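Local structure of hypothetical signal peptide protein (Sinorhizobium meliloti, 3PJY) at residues G36-R41 with M60-N65; T66-D71 with E107-T112. The protein is of unknown function but belongs to the DUF192 family and may act as a transcription regulator. One frame throughout, in Å; residues are numbered along the deposited sequence.

Interaction 1 of 2, residues G36-R41 with M60-N65; sequences GLMYRR and MMWMKN
Tyr-39 N donates to Asn-65 O over 2.8 Å, and this is the hydrogen bond that joins the two loops; its N-H...O angle is 159°, with the donor a little out of the carbonyl plane. The same oxygen also meets Met-38 CA in a CA-H...O contact of 3.4 Å, so two successive residues of 36-41 close on one carbonyl. They form the central pair of a type II beta turn from Leu-37 to Arg-40, in which Tyr-39 takes the positive-phi position; the turn's own bond, from Arg-40 N to Leu-37 O, is weak.

The side chains build on this backbone link. Asn-65 CB lies over one face of the Tyr-39 ring, 4.1 Å from its centroid, in a CH-pi contact displaced toward the rim. The two side chains run alongside each other in the same direction, the amide tilted 21° from the ring plane. Asn-65 also meets selenomethionine Met-38, whose SE comes 3.7 Å from Asn-65 ND2. Extended beyond CG (chi2 -178°), Met-38 lies across the 64-65 backbone: its CG is 3.3 Å from Lys-64 O, a carbonyl that accepts a hydrogen bond from Thr-66 OG1, and its terminal CE approaches the Trp-62 ring obliquely. Behind the turn, Arg-41 NH2 returns to Tyr-39 O at 2.7 Å, in the plane of both groups.

The contact ties the loop after helix 30-35 to the loop that leaves strand 60-61, a strand paired with 96-97. Its touching residues lie toward the surface, while Leu-37, Met-61 and Met-63 turn inward against strands 47-53, 70-75 and 102-109, and Arg-40 reaches Glu-25 of strand 19-27 in a salt bridge.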
# COMPACT_ATOMS: atom_id res chain seq x y z
N GLY B 36 -17.32 -16.18 2.23
CA GLY B 36 -17.03 -14.77 2.22
C GLY B 36 -16.60 -14.27 3.60
O GLY B 36 -15.76 -14.88 4.25
N LEU B 37 -17.17 -13.16 4.03
CA LEU B 37 -16.89 -12.55 5.32
C LEU B 37 -18.03 -12.84 6.32
O LEU B 37 -18.18 -12.12 7.32
CB LEU B 37 -16.69 -11.04 5.13
CG LEU B 37 -15.45 -10.70 4.33
CD1 LEU B 37 -15.46 -9.20 3.93
CD2 LEU B 37 -14.15 -10.97 5.16
N MSE B 38 -18.75 -13.93 6.09
CA MSE B 38 -19.81 -14.33 7.01
C MSE B 38 -19.28 -14.41 8.41
O MSE B 38 -18.15 -14.85 8.63
CB MSE B 38 -20.40 -15.71 6.64
CG MSE B 38 -21.25 -15.73 5.39
SE MSE B 38 -21.93 -17.51 5.17
CE MSE B 38 -23.00 -17.21 3.57
N TYR B 39 -20.12 -14.00 9.35
CA TYR B 39 -19.89 -14.10 10.80
C TYR B 39 -18.80 -13.23 11.39
O TYR B 39 -18.83 -13.01 12.57
CB TYR B 39 -19.69 -15.56 11.26
CG TYR B 39 -20.89 -16.41 10.91
CD1 TYR B 39 -22.07 -16.26 11.59
CD2 TYR B 39 -20.82 -17.35 9.91
CE1 TYR B 39 -23.17 -17.03 11.28
CE2 TYR B 39 -21.94 -18.13 9.61
CZ TYR B 39 -23.09 -17.95 10.28
OH TYR B 39 -24.21 -18.69 10.00
N ARG B 40 -17.87 -12.69 10.59
CA ARG B 40 -16.84 -11.82 11.12
C ARG B 40 -17.45 -10.59 11.75
O ARG B 40 -18.43 -10.02 11.22
CB ARG B 40 -15.89 -11.42 10.02
CG ARG B 40 -15.17 -12.65 9.54
CD ARG B 40 -13.97 -12.27 8.83
NE ARG B 40 -13.40 -13.40 8.12
CZ ARG B 40 -12.25 -13.29 7.47
NH1 ARG B 40 -11.61 -12.14 7.49
NH2 ARG B 40 -11.76 -14.34 6.83
N ARG B 41 -16.89 -10.19 12.89
CA ARG B 41 -17.44 -9.03 13.59
C ARG B 41 -16.61 -7.76 13.37
O ARG B 41 -17.07 -6.64 13.62
CB ARG B 41 -17.63 -9.35 15.08
CG ARG B 41 -18.37 -10.67 15.35
CD ARG B 41 -19.77 -10.76 14.69
NE ARG B 41 -20.72 -11.45 15.55
CZ ARG B 41 -21.11 -12.72 15.45
NH1 ARG B 41 -21.96 -13.17 16.34
NH2 ARG B 41 -20.65 -13.55 14.51
N MSE B 60 -22.96 -13.15 -8.79
CA MSE B 60 -24.00 -12.75 -7.84
C MSE B 60 -23.41 -12.80 -6.44
O MSE B 60 -22.87 -13.82 -6.00
CB MSE B 60 -25.18 -13.71 -7.97
CG MSE B 60 -25.75 -13.66 -9.35
SE MSE B 60 -27.49 -14.53 -9.52
CE MSE B 60 -27.04 -15.82 -8.66
N MSE B 61 -23.57 -11.70 -5.69
CA MSE B 61 -23.15 -11.61 -4.31
C MSE B 61 -24.34 -11.32 -3.42
O MSE B 61 -25.36 -10.84 -3.87
CB MSE B 61 -22.17 -10.46 -4.16
CG MSE B 61 -20.98 -10.47 -5.12
SE MSE B 61 -19.74 -11.92 -4.82
CE MSE B 61 -19.01 -11.41 -3.15
N TRP B 62 -24.18 -11.66 -2.15
CA TRP B 62 -25.17 -11.30 -1.12
C TRP B 62 -24.53 -11.14 0.24
O TRP B 62 -23.31 -11.32 0.40
CB TRP B 62 -26.35 -12.29 -1.12
CG TRP B 62 -26.05 -13.72 -0.67
CD1 TRP B 62 -24.85 -14.24 -0.30
CD2 TRP B 62 -26.98 -14.82 -0.60
NE1 TRP B 62 -24.96 -15.58 0.01
CE2 TRP B 62 -26.26 -15.96 -0.20
CE3 TRP B 62 -28.33 -14.94 -0.86
CZ2 TRP B 62 -26.87 -17.21 -0.00
CZ3 TRP B 62 -28.95 -16.20 -0.68
CH2 TRP B 62 -28.21 -17.30 -0.27
N MSE B 63 -25.37 -10.82 1.22
CA MSE B 63 -24.94 -10.51 2.58
C MSE B 63 -25.46 -11.49 3.63
O MSE B 63 -25.48 -11.20 4.82
CB MSE B 63 -25.28 -9.07 2.94
CG MSE B 63 -24.59 -8.04 2.07
SE MSE B 63 -22.73 -7.90 2.46
CE MSE B 63 -22.97 -6.92 4.02
N LYS B 64 -25.85 -12.66 3.16
CA LYS B 64 -26.31 -13.70 4.07
C LYS B 64 -25.24 -14.00 5.12
O LYS B 64 -24.05 -14.15 4.81
CB LYS B 64 -26.60 -14.96 3.30
CG LYS B 64 -27.25 -16.02 4.20
CD LYS B 64 -27.50 -17.28 3.47
CE LYS B 64 -28.30 -18.23 4.35
NZ LYS B 64 -28.19 -19.56 3.80
N ASN B 65 -25.70 -13.97 6.37
CA ASN B 65 -24.86 -14.21 7.55
C ASN B 65 -23.70 -13.24 7.73
O ASN B 65 -22.75 -13.51 8.50
CB ASN B 65 -24.31 -15.65 7.57
CG ASN B 65 -25.40 -16.69 7.61
OD1 ASN B 65 -26.46 -16.47 8.22
ND2 ASN B 65 -25.17 -17.82 6.97

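Interaction 2 of 2, residues T66-D71 with E107-T112; sequences TYLPLD and ELNAGT
Asp-71, Leu-70 and Ala-110 carry most of this contact, where strand 70-75 starts beside the end of strand 102-109. Asp-71 and Leu-108 form an antiparallel hydrogen-bonded pair: Asp-71 N reaches Leu-108 O at 2.8 Å, and Leu-108 N returns to Asp-71 O at 3.0 Å. With CG anti to its own carbonyl carbon (chi1 -72°), Asp-71 brings its carboxylate to the type II turn Asn-109 to Thr-112. Gly-111 N, at the N-cap of helix 112-116, makes weak bonds to both oxygens, 3.3 Å to Asp-71 OD1 and 3.2 Å to Asp-71 OD2. Asn-87 N and Val-113 N add a further bond to OD1 and OD2 respectively.

The two methyls of Leu-70 divide their contacts between neighbouring residues: CD2 lies 3.3 Å from Leu-108 O and CD1 lies 3.3 Å from Glu-107 OE1. Ala-110 continues the pairing past the strand end: its N donates to Pro-69 O at 2.9 Å from above the carbonyl plane, and its CB meets Pro-69 CB. A water donates to that same Pro-69 O and to Asn-109 OD1, while Asn-109 ND2 is bound to Met-43 O.

Backbone N-H groups thus surround a buried carboxylate at a helix start, a setting whose electrostatics would probably favour its negative charge.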
# COMPACT_ATOMS: atom_id res chain seq x y z
N THR B 66 -23.73 -12.12 7.01
CA THR B 66 -22.62 -11.14 7.05
C THR B 66 -23.04 -9.99 7.94
O THR B 66 -24.08 -9.34 7.71
CB THR B 66 -22.25 -10.66 5.66
OG1 THR B 66 -21.82 -11.79 4.88
CG2 THR B 66 -21.13 -9.67 5.70
N TYR B 67 -22.26 -9.76 9.01
CA TYR B 67 -22.53 -8.75 10.02
C TYR B 67 -21.93 -7.37 9.69
O TYR B 67 -22.47 -6.35 10.10
CB TYR B 67 -22.00 -9.22 11.37
CG TYR B 67 -22.76 -10.37 12.00
CD1 TYR B 67 -22.74 -11.61 11.45
CD2 TYR B 67 -23.52 -10.19 13.18
CE1 TYR B 67 -23.45 -12.68 12.00
CE2 TYR B 67 -24.22 -11.29 13.76
CZ TYR B 67 -24.16 -12.52 13.14
OH TYR B 67 -24.80 -13.63 13.63
N LEU B 68 -20.78 -7.37 9.03
CA LEU B 68 -20.07 -6.13 8.68
C LEU B 68 -20.77 -5.51 7.48
O LEU B 68 -20.96 -6.21 6.47
CB LEU B 68 -18.63 -6.45 8.24
CG LEU B 68 -17.67 -6.99 9.32
CD1 LEU B 68 -16.42 -7.56 8.65
CD2 LEU B 68 -17.35 -5.86 10.27
N PRO B 69 -21.14 -4.21 7.54
CA PRO B 69 -21.57 -3.56 6.32
C PRO B 69 -20.38 -3.45 5.36
O PRO B 69 -19.25 -3.19 5.81
CB PRO B 69 -22.04 -2.19 6.78
CG PRO B 69 -21.37 -1.97 8.04
CD PRO B 69 -21.11 -3.29 8.69
N LEU B 70 -20.63 -3.67 4.08
CA LEU B 70 -19.53 -3.78 3.07
C LEU B 70 -19.78 -2.90 1.86
O LEU B 70 -20.92 -2.69 1.46
CB LEU B 70 -19.36 -5.23 2.59
CG LEU B 70 -19.01 -6.25 3.66
CD1 LEU B 70 -18.98 -7.68 3.03
CD2 LEU B 70 -17.65 -5.91 4.35
N ASP B 71 -18.69 -2.45 1.25
CA ASP B 71 -18.68 -1.96 -0.12
C ASP B 71 -18.17 -3.10 -1.03
O ASP B 71 -17.23 -3.84 -0.66
CB ASP B 71 -17.72 -0.77 -0.30
CG ASP B 71 -18.18 0.52 0.33
OD1 ASP B 71 -19.35 0.62 0.80
OD2 ASP B 71 -17.35 1.48 0.34
N GLU B 107 -14.40 -7.04 -1.57
CA GLU B 107 -15.23 -6.56 -0.47
C GLU B 107 -14.38 -5.81 0.55
O GLU B 107 -13.36 -6.30 1.01
CB GLU B 107 -15.96 -7.69 0.22
CG GLU B 107 -17.10 -8.23 -0.60
CD GLU B 107 -17.89 -9.33 0.08
OE1 GLU B 107 -17.50 -9.93 1.09
OE2 GLU B 107 -18.98 -9.63 -0.46
N LEU B 108 -14.81 -4.61 0.88
CA LEU B 108 -14.16 -3.73 1.84
C LEU B 108 -15.19 -3.28 2.88
O LEU B 108 -16.41 -3.37 2.65
CB LEU B 108 -13.63 -2.50 1.12
CG LEU B 108 -12.58 -2.76 0.01
CD1 LEU B 108 -12.32 -1.48 -0.79
CD2 LEU B 108 -11.33 -3.31 0.63
N ASN B 109 -14.72 -2.74 4.00
CA ASN B 109 -15.66 -2.15 4.94
C ASN B 109 -16.50 -1.09 4.23
O ASN B 109 -16.01 -0.30 3.41
CB ASN B 109 -14.96 -1.49 6.10
CG ASN B 109 -14.47 -2.47 7.13
OD1 ASN B 109 -15.27 -3.02 7.90
ND2 ASN B 109 -13.16 -2.65 7.19
N ALA B 110 -17.79 -1.02 4.54
CA ALA B 110 -18.61 0.06 4.00
C ALA B 110 -18.01 1.41 4.30
O ALA B 110 -17.51 1.67 5.42
CB ALA B 110 -20.08 -0.04 4.50
N GLY B 111 -18.05 2.30 3.31
CA GLY B 111 -17.47 3.63 3.43
C GLY B 111 -16.06 3.73 2.89
O GLY B 111 -15.52 4.83 2.75
N THR B 112 -15.44 2.57 2.60
CA THR B 112 -14.05 2.58 2.10
C THR B 112 -13.91 3.25 0.73
O THR B 112 -12.96 4.01 0.51
CB THR B 112 -13.43 1.19 2.08
OG1 THR B 112 -13.52 0.62 3.40
CG2 THR B 112 -11.93 1.29 1.74
O HOH W 1 -17.89 -2.45 8.01

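How the interactions relate
Interactions 1 and 2 follow one another along the chain, since 60-65 runs directly into 66-71, and their centres lie about 10 Å apart. The first belongs to the surface loops, the second to the main sheet, and the inward side chains of the first pack onto the second. Met-61 CE touches Glu-107 OE2 at 3.2 Å, and Leu-37 CD1 approaches Glu-107 OE1 at 3.6 Å, so both segments of interaction 1 meet one glutamate. Farther along, Met-63 CE meets Leu-68 O at 3.2 Å. A cation-pi contact between Arg-41 and Tyr-67 adds a further connection. Neither interaction can be assigned to a known functional site.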